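Local coordinates for outer membrane protein Omp121 (Bacteroides thetaiotaomicron, PDB 5FQ8), which probably imports peptides across the outer membrane as a TonB-dependent receptor, with a plug domain filling a transmembrane beta-barrel, at residues Ser550-Glu555 against Leu640-Thr645; Phe677-Asp682 against Gly740-Tyr745; Gly762-Gln767 against Gly826-Ser831. One frame throughout, in Å; residues are numbered along the deposited sequence.

Contact 1. Residues Ser550-Glu555 against Leu640-Thr645; sequences STLPKE and LSPEMT
Two leucine-proline pairs make this contact, Leu-552 with Pro-642 and Leu-640 with Pro-553, each segment supplying one leucine and one proline. Leu-552 reaches across its partner at about a right angle, and the methyl CD1 does the touching: it sits over the face of the Pro-642 ring, 3.7 Å from CG of that proline, with CB of Pro-642 almost as near. The branch gets there because CG of Leu-552 stands anti to its carbonyl carbon (chi1 -72°) and the chain then runs on extended, carrying the end of the side chain closer to Leu-640-Thr-645 than its root would suggest. The other methyl, CD2, passes the backbone of Ser-641, 4.3 Å from the O of that residue.

These residues sit at the extracellular end of the 22-stranded barrel of a TonB-dependent receptor: Ser-550-Glu-555 belongs to the loop joining strands 538-549 and 558-569, while Leu-640-Thr-645 runs into strand 643-656. The second pair meets differently. Leu-640 approaches with CB, which lies at the CG-CD edge of the Pro-553 ring and close to its plane, with 3.7 Å between Leu-640 CB and Pro-553 CD, and these two side chains likewise cross nearly at right angles. Pro-553 CG is 3.8 Å from the O of Leu-640, which brings a backbone carbonyl beside the same ring. Ile-676 of strand 661-680 packs against both leucines, and Phe-559 of strand 558-569 against Leu-552 and Pro-642, extending the apolar cluster onto the barrel wall.

Contact 2. Residues Phe677-Asp682 against Gly740-Tyr745; sequences FSLAMD and GITTIY
This is a crossing of two strands from different sheets, centred on the side chain of Thr-742, which fits among Phe-677, Leu-679 and Ala-680 where the extracellular end of barrel strand 661-680 passes an extracellular excursion of the chain. The short strands 677-680 and 741-743 run at 110° to each other with their axes 6.4 Å apart, and each pairs with other strands instead. One weak hydrogen bond joins them, from Ala-680 N to Thr-742 OG1 at 3.4 Å, with an N-H...O angle of 154°. Thr-742 OG1 also rests against the CB of Ala-680.

Strand 677-680 makes its sheet bonds from Phe-677 and Leu-679, to Met-692 and Gln-690, whereas Thr-742 pairs with Ala-755 in the small antiparallel sheet formed by the excursion between barrel strands 716-731 and 802-812. With OG1 anti to the backbone N (chi1 -173°), Thr-742 presents its hydroxyl to Ala-680, and its methyl CG2 falls near Phe-677 CE2 and Leu-679 CD1. The Phe-677 ring, coming from the opposite direction, offers an edge: CE2 is 3.8 Å from Thr-742 OG1, which lies in the ring plane. Leu-679 crosses the threonine at about a right angle, its CD1 3.7 Å from Thr-742 CB and at the same ring's edge. Beyond the crossing, the carboxylate of Asp-682 is hydrogen-bonded to another protein chain of the assembly.

Contact 3. Residues Gly762-Gln767 against Gly826-Ser831; sequences GVFKAQ and GGVMYS
Phe-764 reaches from strand 763-766 to Val-828, and from CB outward its side chain heads toward strand 828-831. CG stands anti to the carbonyl carbon (chi1 -82°), and the ring fills part of the gap between strand axes 8.8 Å apart. One step along the ring, CD2 meets the branched side chain of Val-828, 3.6 Å from its CG1. CE2 follows and comes to the backbone, 3.6 Å from the O of Val-828, while CG1 is still near. At the tip, CZ lies 4.2 Å from both the CA of Met-829 and the N of Tyr-830, so the outer end of the ring meets this backbone at a slant. Val-828 meets the ring obliquely with one methyl.

The strands run at 45° to each other and belong to different elements, the small antiparallel sheet of the extracellular excursion and the chain continuing from barrel strand 815-825. Leu-899 of strand 899-915 touches both Phe-764 and Val-828, and Met-753, from neighbouring strand 752-756, packs against Phe-764. The polar end of Tyr-830 looks elsewhere, bonding Asp-835. The segments are therefore held together by van der Waals contact of one ring with a valine methyl and backbone, without directional polar bonds.

In the fold
The contacts follow one another along the chain, each closing before the next opens, and all lie on the extracellular side of the receptor. Contacts 1 and 2 have centres 20 Å apart and are connected through neighbouring barrel strands 643-656 and 661-680, though their nearest atoms stay about 6 Å apart. Contacts 2 and 3, with centres about 17 Å apart, share the antiparallel sheet 741-746, 752-756, 763-766 and 793-794 and touch where Ile-741 CD1 packs 3.6 Å from Lys-765 NZ. Centres of contacts 1 and 3 are about 33 Å apart. Contact 1 joins a barrel loop to a wall strand; contacts 2 and 3 set the excursion's small sheet, where a bound peptide packs on Thr-743, against 661-680 and 828-831.

Contact 1. Residues Ser550-Glu555 against Leu640-Thr645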
ATOM      1  N   SER B 550     -12.237 -14.737 -27.052  1.00 45.16           N
ATOM      2  CA  SER B 550     -11.083 -13.860 -26.998  1.00 32.31           C
ATOM      3  C   SER B 550      -9.866 -14.532 -26.378  1.00 28.34           C
ATOM      4  O   SER B 550      -8.748 -14.074 -26.609  1.00 28.72           O
ATOM      5  CB  SER B 550     -11.422 -12.593 -26.230  1.00 28.37           C
ATOM      6  OG  SER B 550     -11.068 -12.739 -24.879  1.00 27.81           O
ATOM      7  N   THR B 551     -10.035 -15.607 -25.617  1.00 28.07           N
ATOM      8  CA  THR B 551      -8.903 -16.189 -24.921  1.00 27.76           C
ATOM      9  C   THR B 551      -8.225 -17.298 -25.697  1.00 28.10           C
ATOM     10  O   THR B 551      -7.336 -17.953 -25.151  1.00 27.90           O
ATOM     11  CB  THR B 551      -9.328 -16.701 -23.557  1.00 27.28           C
ATOM     12  OG1 THR B 551     -10.372 -17.657 -23.715  1.00 27.45           O
ATOM     13  CG2 THR B 551      -9.828 -15.577 -22.715  1.00 26.95           C
ATOM     14  N   LEU B 552      -8.590 -17.508 -26.893  1.00 28.62           N
ATOM     15  CA  LEU B 552      -7.861 -18.446 -27.721  1.00 29.02           C
ATOM     16  C   LEU B 552      -7.020 -17.697 -28.750  1.00 29.40           C
ATOM     17  O   LEU B 552      -7.307 -16.540 -29.054  1.00 29.47           O
ATOM     18  CB  LEU B 552      -8.833 -19.396 -28.426  1.00 29.45           C
ATOM     19  CG  LEU B 552      -9.513 -20.444 -27.529  1.00 29.18           C
ATOM     20  CD1 LEU B 552     -10.570 -21.218 -28.271  1.00 29.65           C
ATOM     21  CD2 LEU B 552      -8.494 -21.399 -26.947  1.00 29.00           C
ATOM     22  N   PRO B 553      -5.957 -18.302 -29.291  1.00 33.28           N
ATOM     23  CA  PRO B 553      -5.109 -17.590 -30.253  1.00 33.07           C
ATOM     24  C   PRO B 553      -5.911 -16.965 -31.384  1.00 33.76           C
ATOM     25  O   PRO B 553      -6.911 -17.516 -31.838  1.00 37.71           O
ATOM     26  CB  PRO B 553      -4.176 -18.687 -30.772  1.00 30.42           C
ATOM     27  CG  PRO B 553      -4.076 -19.633 -29.692  1.00 30.00           C
ATOM     28  CD  PRO B 553      -5.396 -19.623 -28.972  1.00 30.53           C
ATOM     29  N   LYS B 554      -5.450 -15.797 -31.836  1.00 36.13           N
ATOM     30  CA  LYS B 554      -6.204 -15.023 -32.813  1.00 37.17           C
ATOM     31  C   LYS B 554      -6.557 -15.848 -34.040  1.00 41.79           C
ATOM     32  O   LYS B 554      -7.634 -15.684 -34.615  1.00 45.85           O
ATOM     33  CB  LYS B 554      -5.412 -13.774 -33.222  1.00 41.92           C
ATOM     34  CG  LYS B 554      -5.397 -12.667 -32.174  1.00 44.36           C
ATOM     35  CD  LYS B 554      -4.748 -11.382 -32.668  1.00 52.21           C
ATOM     36  CE  LYS B 554      -3.232 -11.501 -32.630  1.00 51.94           C
ATOM     37  NZ  LYS B 554      -2.519 -10.216 -32.874  1.00 54.03           N
ATOM     38  N   GLU B 555      -5.677 -16.745 -34.451  1.00 40.11           N
ATOM     39  CA  GLU B 555      -5.916 -17.532 -35.651  1.00 54.70           C
ATOM     40  C   GLU B 555      -6.750 -18.775 -35.387  1.00 48.47           C
ATOM     41  O   GLU B 555      -6.946 -19.585 -36.296  1.00 54.40           O
ATOM     42  CB  GLU B 555      -4.583 -17.934 -36.279  1.00 68.89           C
ATOM     43  CG  GLU B 555      -3.736 -16.758 -36.754  1.00 73.14           C
ATOM     44  CD  GLU B 555      -2.345 -17.158 -37.237  1.00 81.90           C
ATOM     45  OE1 GLU B 555      -1.959 -18.334 -37.038  1.00 86.04           O
ATOM     46  OE2 GLU B 555      -1.642 -16.292 -37.818  1.00 87.34           O
ATOM     47  N   LEU B 640      -2.213 -23.213 -29.207  1.00 31.74           N
ATOM     48  CA  LEU B 640      -3.405 -23.698 -28.531  1.00 32.29           C
ATOM     49  C   LEU B 640      -4.531 -23.956 -29.517  1.00 33.70           C
ATOM     50  O   LEU B 640      -4.674 -23.250 -30.515  1.00 36.07           O
ATOM     51  CB  LEU B 640      -3.866 -22.678 -27.501  1.00 29.38           C
ATOM     52  CG  LEU B 640      -2.827 -22.349 -26.451  1.00 28.91           C
ATOM     53  CD1 LEU B 640      -3.370 -21.308 -25.517  1.00 28.38           C
ATOM     54  CD2 LEU B 640      -2.507 -23.617 -25.720  1.00 28.80           C
ATOM     55  N   SER B 641      -5.313 -24.987 -29.234  1.00 30.49           N
ATOM     56  CA  SER B 641      -6.593 -25.264 -29.859  1.00 30.83           C
ATOM     57  C   SER B 641      -7.664 -25.326 -28.780  1.00 43.18           C
ATOM     58  O   SER B 641      -7.345 -25.448 -27.595  1.00 41.87           O
ATOM     59  CB  SER B 641      -6.539 -26.588 -30.623  1.00 31.44           C
ATOM     60  OG  SER B 641      -6.236 -27.627 -29.723  1.00 31.22           O
ATOM     61  N   PRO B 642      -8.938 -25.245 -29.144  1.00 30.55           N
ATOM     62  CA  PRO B 642      -9.987 -25.188 -28.123  1.00 30.12           C
ATOM     63  C   PRO B 642     -10.115 -26.489 -27.353  1.00 30.02           C
ATOM     64  O   PRO B 642      -9.589 -27.530 -27.730  1.00 30.36           O
ATOM     65  CB  PRO B 642     -11.253 -24.910 -28.930  1.00 30.52           C
ATOM     66  CG  PRO B 642     -10.772 -24.347 -30.202  1.00 31.21           C
ATOM     67  CD  PRO B 642      -9.481 -25.012 -30.486  1.00 31.17           C
ATOM     68  N   GLU B 643     -10.833 -26.412 -26.242  1.00 29.56           N
ATOM     69  CA  GLU B 643     -11.185 -27.594 -25.474  1.00 29.49           C
ATOM     70  C   GLU B 643     -12.490 -28.180 -25.990  1.00 29.92           C
ATOM     71  O   GLU B 643     -13.370 -27.464 -26.466  1.00 32.94           O
ATOM     72  CB  GLU B 643     -11.307 -27.248 -23.988  1.00 28.83           C
ATOM     73  CG  GLU B 643     -12.101 -28.257 -23.157  1.00 28.76           C
ATOM     74  CD  GLU B 643     -12.219 -27.901 -21.684  1.00 29.22           C
ATOM     75  OE1 GLU B 643     -11.291 -27.291 -21.130  1.00 27.76           O
ATOM     76  OE2 GLU B 643     -13.253 -28.241 -21.073  1.00 35.21           O
ATOM     77  N   MET B 644     -12.600 -29.495 -25.927  1.00 30.18           N
ATOM     78  CA  MET B 644     -13.794 -30.184 -26.383  1.00 30.64           C
ATOM     79  C   MET B 644     -14.123 -31.269 -25.379  1.00 30.51           C
ATOM     80  O   MET B 644     -13.307 -32.160 -25.150  1.00 30.56           O
ATOM     81  CB  MET B 644     -13.591 -30.773 -27.776  1.00 31.38           C
ATOM     82  CG  MET B 644     -14.856 -30.965 -28.551  1.00 31.91           C
ATOM     83  SD  MET B 644     -15.662 -29.409 -28.888  1.00 32.50           S
ATOM     84  CE  MET B 644     -14.365 -28.510 -29.674  1.00 32.14           C
ATOM     85  N   THR B 645     -15.284 -31.167 -24.750  1.00 30.35           N
ATOM     86  CA  THR B 645     -15.809 -32.239 -23.925  1.00 30.35           C
ATOM     87  C   THR B 645     -16.815 -33.037 -24.742  1.00 35.68           C
ATOM     88  O   THR B 645     -17.698 -32.456 -25.373  1.00 43.60           O
ATOM     89  CB  THR B 645     -16.478 -31.706 -22.661  1.00 29.81           C
ATOM     90  OG1 THR B 645     -15.508 -31.073 -21.827  1.00 29.22           O
ATOM     91  CG2 THR B 645     -17.092 -32.840 -21.894  1.00 29.89           C
TER

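Contact 2. Residues Phe677-Asp682 against Gly740-Tyr745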
ATOM      1  N   PHE B 677      -4.080 -25.607 -20.004  1.00 26.90           N
ATOM      2  CA  PHE B 677      -3.649 -25.687 -18.623  1.00 26.47           C
ATOM      3  C   PHE B 677      -2.175 -25.335 -18.555  1.00 26.45           C
ATOM      4  O   PHE B 677      -1.423 -25.639 -19.480  1.00 29.40           O
ATOM      5  CB  PHE B 677      -3.916 -27.097 -18.081  1.00 26.96           C
ATOM      6  CG  PHE B 677      -3.355 -27.349 -16.729  1.00 26.19           C
ATOM      7  CD1 PHE B 677      -3.960 -26.840 -15.613  1.00 26.60           C
ATOM      8  CD2 PHE B 677      -2.242 -28.125 -16.576  1.00 27.31           C
ATOM      9  CE1 PHE B 677      -3.461 -27.078 -14.371  1.00 25.68           C
ATOM     10  CE2 PHE B 677      -1.728 -28.367 -15.333  1.00 26.05           C
ATOM     11  CZ  PHE B 677      -2.347 -27.839 -14.219  1.00 26.18           C
ATOM     12  N   SER B 678      -1.774 -24.674 -17.474  1.00 27.34           N
ATOM     13  CA  SER B 678      -0.370 -24.312 -17.273  1.00 25.99           C
ATOM     14  C   SER B 678       0.343 -25.523 -16.705  1.00 26.07           C
ATOM     15  O   SER B 678       0.449 -25.700 -15.494  1.00 27.85           O
ATOM     16  CB  SER B 678      -0.252 -23.104 -16.361  1.00 25.57           C
ATOM     17  OG  SER B 678      -0.535 -21.909 -17.072  1.00 25.61           O
ATOM     18  N   LEU B 679       0.868 -26.346 -17.605  1.00 26.52           N
ATOM     19  CA  LEU B 679       1.436 -27.639 -17.250  1.00 26.70           C
ATOM     20  C   LEU B 679       2.849 -27.506 -16.705  1.00 26.66           C
ATOM     21  O   LEU B 679       3.664 -26.769 -17.253  1.00 26.78           O
ATOM     22  CB  LEU B 679       1.450 -28.535 -18.480  1.00 27.27           C
ATOM     23  CG  LEU B 679       1.705 -30.005 -18.248  1.00 27.54           C
ATOM     24  CD1 LEU B 679       0.689 -30.503 -17.264  1.00 27.25           C
ATOM     25  CD2 LEU B 679       1.583 -30.714 -19.563  1.00 28.13           C
ATOM     26  N   ALA B 680       3.153 -28.262 -15.653  1.00 30.45           N
ATOM     27  CA  ALA B 680       4.460 -28.151 -15.010  1.00 27.02           C
ATOM     28  C   ALA B 680       5.586 -28.552 -15.952  1.00 27.00           C
ATOM     29  O   ALA B 680       5.427 -29.421 -16.807  1.00 27.41           O
ATOM     30  CB  ALA B 680       4.515 -29.007 -13.751  1.00 26.34           C
ATOM     31  N   MET B 681       6.733 -27.899 -15.786  1.00 42.24           N
ATOM     32  CA  MET B 681       7.874 -28.053 -16.676  1.00 27.48           C
ATOM     33  C   MET B 681       9.154 -27.848 -15.885  1.00 30.07           C
ATOM     34  O   MET B 681       9.161 -27.168 -14.853  1.00 27.02           O
ATOM     35  CB  MET B 681       7.808 -27.060 -17.823  1.00 27.62           C
ATOM     36  CG  MET B 681       8.647 -27.376 -19.007  1.00 28.22           C
ATOM     37  SD  MET B 681       8.146 -26.262 -20.267  1.00 28.34           S
ATOM     38  CE  MET B 681       9.078 -26.791 -21.630  1.00 29.10           C
ATOM     39  N   ASP B 682      10.233 -28.440 -16.382  1.00 27.92           N
ATOM     40  CA  ASP B 682      11.530 -28.363 -15.724  1.00 27.99           C
ATOM     41  C   ASP B 682      12.043 -26.931 -15.735  1.00 27.83           C
ATOM     42  O   ASP B 682      12.247 -26.358 -16.815  1.00 30.77           O
ATOM     43  CB  ASP B 682      12.519 -29.305 -16.413  1.00 30.92           C
ATOM     44  CG  ASP B 682      13.938 -29.201 -15.864  1.00 35.90           C
ATOM     45  OD1 ASP B 682      14.156 -28.655 -14.764  1.00 31.86           O
ATOM     46  OD2 ASP B 682      14.848 -29.694 -16.556  1.00 37.07           O
ATOM     47  N   GLY B 740       4.647 -37.107 -16.922  1.00 43.54           N
ATOM     48  CA  GLY B 740       3.244 -37.453 -16.877  1.00 29.34           C
ATOM     49  C   GLY B 740       2.584 -37.034 -15.587  1.00 28.74           C
ATOM     50  O   GLY B 740       1.633 -37.674 -15.142  1.00 28.71           O
ATOM     51  N   ILE B 741       3.067 -35.952 -14.990  1.00 28.28           N
ATOM     52  CA  ILE B 741       2.715 -35.593 -13.626  1.00 27.76           C
ATOM     53  C   ILE B 741       2.704 -34.081 -13.540  1.00 27.30           C
ATOM     54  O   ILE B 741       3.412 -33.409 -14.284  1.00 27.39           O
ATOM     55  CB  ILE B 741       3.711 -36.239 -12.639  1.00 27.81           C
ATOM     56  CG1 ILE B 741       3.411 -35.869 -11.201  1.00 27.62           C
ATOM     57  CG2 ILE B 741       5.097 -35.807 -12.957  1.00 27.95           C
ATOM     58  CD1 ILE B 741       4.328 -36.543 -10.226  1.00 29.11           C
ATOM     59  N   THR B 742       1.860 -33.540 -12.665  1.00 26.83           N
ATOM     60  CA  THR B 742       1.773 -32.096 -12.490  1.00 26.41           C
ATOM     61  C   THR B 742       1.066 -31.786 -11.185  1.00 25.96           C
ATOM     62  O   THR B 742       0.056 -32.387 -10.871  1.00 25.95           O
ATOM     63  CB  THR B 742       1.059 -31.425 -13.664  1.00 26.47           C
ATOM     64  OG1 THR B 742       1.138 -30.011 -13.516  1.00 26.12           O
ATOM     65  CG2 THR B 742      -0.379 -31.822 -13.740  1.00 26.47           C
ATOM     66  N   THR B 743       1.611 -30.856 -10.428  1.00 25.62           N
ATOM     67  CA  THR B 743       1.087 -30.554  -9.110  1.00 25.23           C
ATOM     68  C   THR B 743      -0.221 -29.779  -9.198  1.00 29.83           C
ATOM     69  O   THR B 743      -0.353 -28.860 -10.005  1.00 25.13           O
ATOM     70  CB  THR B 743       2.097 -29.735  -8.323  1.00 25.00           C
ATOM     71  OG1 THR B 743       3.378 -30.358  -8.382  1.00 25.28           O
ATOM     72  CG2 THR B 743       1.679 -29.629  -6.899  1.00 24.69           C
ATOM     73  N   ILE B 744      -1.182 -30.157  -8.359  1.00 24.83           N
ATOM     74  CA  ILE B 744      -2.412 -29.401  -8.177  1.00 24.58           C
ATOM     75  C   ILE B 744      -2.369 -28.560  -6.911  1.00 24.20           C
ATOM     76  O   ILE B 744      -2.816 -27.414  -6.906  1.00 23.97           O
ATOM     77  CB  ILE B 744      -3.623 -30.352  -8.173  1.00 24.73           C
ATOM     78  CG1 ILE B 744      -3.857 -30.914  -9.559  1.00 25.12           C
ATOM     79  CG2 ILE B 744      -4.861 -29.645  -7.730  1.00 24.48           C
ATOM     80  CD1 ILE B 744      -4.907 -31.970  -9.570  1.00 31.55           C
ATOM     81  N   TYR B 745      -1.834 -29.122  -5.840  1.00 29.86           N
ATOM     82  CA  TYR B 745      -1.512 -28.385  -4.633  1.00 27.56           C
ATOM     83  C   TYR B 745      -0.644 -29.292  -3.789  1.00 30.67           C
ATOM     84  O   TYR B 745      -0.751 -30.512  -3.891  1.00 39.23           O
ATOM     85  CB  TYR B 745      -2.761 -27.944  -3.865  1.00 23.63           C
ATOM     86  CG  TYR B 745      -2.413 -26.965  -2.808  1.00 24.14           C
ATOM     87  CD1 TYR B 745      -2.331 -25.614  -3.100  1.00 26.42           C
ATOM     88  CD2 TYR B 745      -2.106 -27.384  -1.529  1.00 31.16           C
ATOM     89  CE1 TYR B 745      -1.979 -24.714  -2.152  1.00 22.98           C
ATOM     90  CE2 TYR B 745      -1.753 -26.481  -0.571  1.00 31.55           C
ATOM     91  CZ  TYR B 745      -1.692 -25.147  -0.898  1.00 22.95           C
ATOM     92  OH  TYR B 745      -1.340 -24.236   0.040  1.00 25.62           O
TER

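Contact 3. Residues Gly762-Gln767 against Gly826-Ser831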
ATOM      1  N   GLY B 762      -6.231 -36.135  -8.668  1.00 26.27           N
ATOM      2  CA  GLY B 762      -5.965 -35.871  -7.272  1.00 25.93           C
ATOM      3  C   GLY B 762      -5.220 -36.959  -6.542  1.00 26.13           C
ATOM      4  O   GLY B 762      -5.573 -37.281  -5.413  1.00 26.04           O
ATOM      5  N   VAL B 763      -4.173 -37.514  -7.149  1.00 26.42           N
ATOM      6  CA  VAL B 763      -3.380 -38.542  -6.492  1.00 26.66           C
ATOM      7  C   VAL B 763      -2.491 -37.918  -5.433  1.00 26.32           C
ATOM      8  O   VAL B 763      -1.883 -36.870  -5.654  1.00 26.06           O
ATOM      9  CB  VAL B 763      -2.546 -39.299  -7.528  1.00 27.13           C
ATOM     10  CG1 VAL B 763      -1.653 -40.292  -6.839  1.00 27.39           C
ATOM     11  CG2 VAL B 763      -3.454 -39.994  -8.489  1.00 31.16           C
ATOM     12  N   PHE B 764      -2.405 -38.560  -4.274  1.00 26.36           N
ATOM     13  CA  PHE B 764      -1.553 -38.093  -3.187  1.00 26.11           C
ATOM     14  C   PHE B 764      -0.265 -38.890  -3.139  1.00 35.74           C
ATOM     15  O   PHE B 764      -0.277 -40.108  -3.317  1.00 26.88           O
ATOM     16  CB  PHE B 764      -2.229 -38.235  -1.834  1.00 25.96           C
ATOM     17  CG  PHE B 764      -3.158 -37.134  -1.498  1.00 25.55           C
ATOM     18  CD1 PHE B 764      -2.711 -36.023  -0.828  1.00 25.18           C
ATOM     19  CD2 PHE B 764      -4.488 -37.228  -1.821  1.00 25.58           C
ATOM     20  CE1 PHE B 764      -3.561 -35.023  -0.495  1.00 24.85           C
ATOM     21  CE2 PHE B 764      -5.347 -36.249  -1.482  1.00 25.24           C
ATOM     22  CZ  PHE B 764      -4.884 -35.130  -0.815  1.00 24.87           C
ATOM     23  N   LYS B 765       0.841 -38.193  -2.884  1.00 32.02           N
ATOM     24  CA  LYS B 765       2.114 -38.795  -2.520  1.00 26.55           C
ATOM     25  C   LYS B 765       2.537 -38.257  -1.164  1.00 26.28           C
ATOM     26  O   LYS B 765       2.317 -37.092  -0.858  1.00 25.87           O
ATOM     27  CB  LYS B 765       3.181 -38.500  -3.556  1.00 26.71           C
ATOM     28  CG  LYS B 765       2.974 -39.157  -4.887  1.00 27.09           C
ATOM     29  CD  LYS B 765       4.122 -38.866  -5.797  1.00 28.72           C
ATOM     30  CE  LYS B 765       3.983 -39.564  -7.121  1.00 32.03           C
ATOM     31  NZ  LYS B 765       5.159 -39.299  -7.989  1.00 33.87           N
ATOM     32  N   ALA B 766       3.130 -39.110  -0.345  1.00 26.55           N
ATOM     33  CA  ALA B 766       3.534 -38.705   0.992  1.00 26.36           C
ATOM     34  C   ALA B 766       4.638 -39.629   1.474  1.00 26.77           C
ATOM     35  O   ALA B 766       4.815 -40.726   0.953  1.00 27.21           O
ATOM     36  CB  ALA B 766       2.344 -38.716   1.947  1.00 26.16           C
ATOM     37  N   GLN B 767       5.388 -39.173   2.471  1.00 26.67           N
ATOM     38  CA  GLN B 767       6.548 -39.937   2.916  1.00 38.46           C
ATOM     39  C   GLN B 767       6.106 -41.140   3.743  1.00 27.39           C
ATOM     40  O   GLN B 767       5.383 -40.999   4.730  1.00 27.20           O
ATOM     41  CB  GLN B 767       7.539 -39.069   3.696  1.00 26.93           C
ATOM     42  CG  GLN B 767       7.064 -38.457   4.981  1.00 26.62           C
ATOM     43  CD  GLN B 767       8.162 -38.317   6.008  1.00 26.76           C
ATOM     44  OE1 GLN B 767       9.319 -38.535   5.714  1.00 27.04           O
ATOM     45  NE2 GLN B 767       7.797 -37.965   7.224  1.00 26.59           N
ATOM     46  N   GLY B 826     -14.885 -43.275   0.892  1.00 27.85           N
ATOM     47  CA  GLY B 826     -13.699 -43.468   0.093  1.00 27.86           C
ATOM     48  C   GLY B 826     -12.934 -42.175  -0.139  1.00 27.33           C
ATOM     49  O   GLY B 826     -13.484 -41.072  -0.118  1.00 30.49           O
ATOM     50  N   GLY B 827     -11.641 -42.333  -0.367  1.00 27.31           N
ATOM     51  CA  GLY B 827     -10.771 -41.211  -0.614  1.00 26.88           C
ATOM     52  C   GLY B 827     -10.036 -40.767   0.630  1.00 26.58           C
ATOM     53  O   GLY B 827     -10.168 -41.329   1.718  1.00 26.71           O
ATOM     54  N   VAL B 828      -9.254 -39.704   0.462  1.00 26.20           N
ATOM     55  CA  VAL B 828      -8.327 -39.270   1.494  1.00 25.96           C
ATOM     56  C   VAL B 828      -8.102 -37.775   1.358  1.00 25.49           C
ATOM     57  O   VAL B 828      -8.282 -37.197   0.292  1.00 25.40           O
ATOM     58  CB  VAL B 828      -7.011 -40.078   1.393  1.00 49.39           C
ATOM     59  CG1 VAL B 828      -6.194 -39.624   0.228  1.00 26.13           C
ATOM     60  CG2 VAL B 828      -6.230 -39.999   2.660  1.00 33.22           C
ATOM     61  N   MET B 829      -7.720 -37.145   2.461  1.00 25.24           N
ATOM     62  CA  MET B 829      -7.477 -35.717   2.479  1.00 25.70           C
ATOM     63  C   MET B 829      -6.401 -35.411   3.508  1.00 27.57           C
ATOM     64  O   MET B 829      -6.309 -36.094   4.526  1.00 39.28           O
ATOM     65  CB  MET B 829      -8.770 -34.961   2.803  1.00 25.95           C
ATOM     66  CG  MET B 829      -9.294 -35.230   4.206  1.00 24.71           C
ATOM     67  SD  MET B 829     -10.842 -34.433   4.608  1.00 28.94           S
ATOM     68  CE  MET B 829     -10.546 -32.785   4.055  1.00 28.77           C
ATOM     69  N   TYR B 830      -5.582 -34.395   3.245  1.00 24.44           N
ATOM     70  CA  TYR B 830      -4.593 -33.996   4.237  1.00 26.41           C
ATOM     71  C   TYR B 830      -5.270 -33.297   5.400  1.00 32.09           C
ATOM     72  O   TYR B 830      -6.109 -32.417   5.201  1.00 45.95           O
ATOM     73  CB  TYR B 830      -3.539 -33.060   3.649  1.00 24.13           C
ATOM     74  CG  TYR B 830      -2.647 -32.501   4.747  1.00 24.81           C
ATOM     75  CD1 TYR B 830      -1.580 -33.239   5.230  1.00 24.23           C
ATOM     76  CD2 TYR B 830      -2.905 -31.262   5.338  1.00 23.73           C
ATOM     77  CE1 TYR B 830      -0.792 -32.770   6.244  1.00 24.17           C
ATOM     78  CE2 TYR B 830      -2.111 -30.784   6.361  1.00 23.67           C
ATOM     79  CZ  TYR B 830      -1.050 -31.548   6.803  1.00 23.89           C
ATOM     80  OH  TYR B 830      -0.242 -31.113   7.823  1.00 23.88           O
ATOM     81  N   SER B 831      -4.867 -33.631   6.617  1.00 24.23           N
ATOM     82  CA  SER B 831      -5.487 -33.031   7.790  1.00 24.11           C
ATOM     83  C   SER B 831      -4.440 -32.463   8.734  1.00 24.03           C
ATOM     84  O   SER B 831      -3.795 -33.218   9.461  1.00 24.25           O
ATOM     85  CB  SER B 831      -6.351 -34.043   8.519  1.00 24.38           C
ATOM     86  OG  SER B 831      -6.507 -33.610   9.846  1.00 24.35           O
TER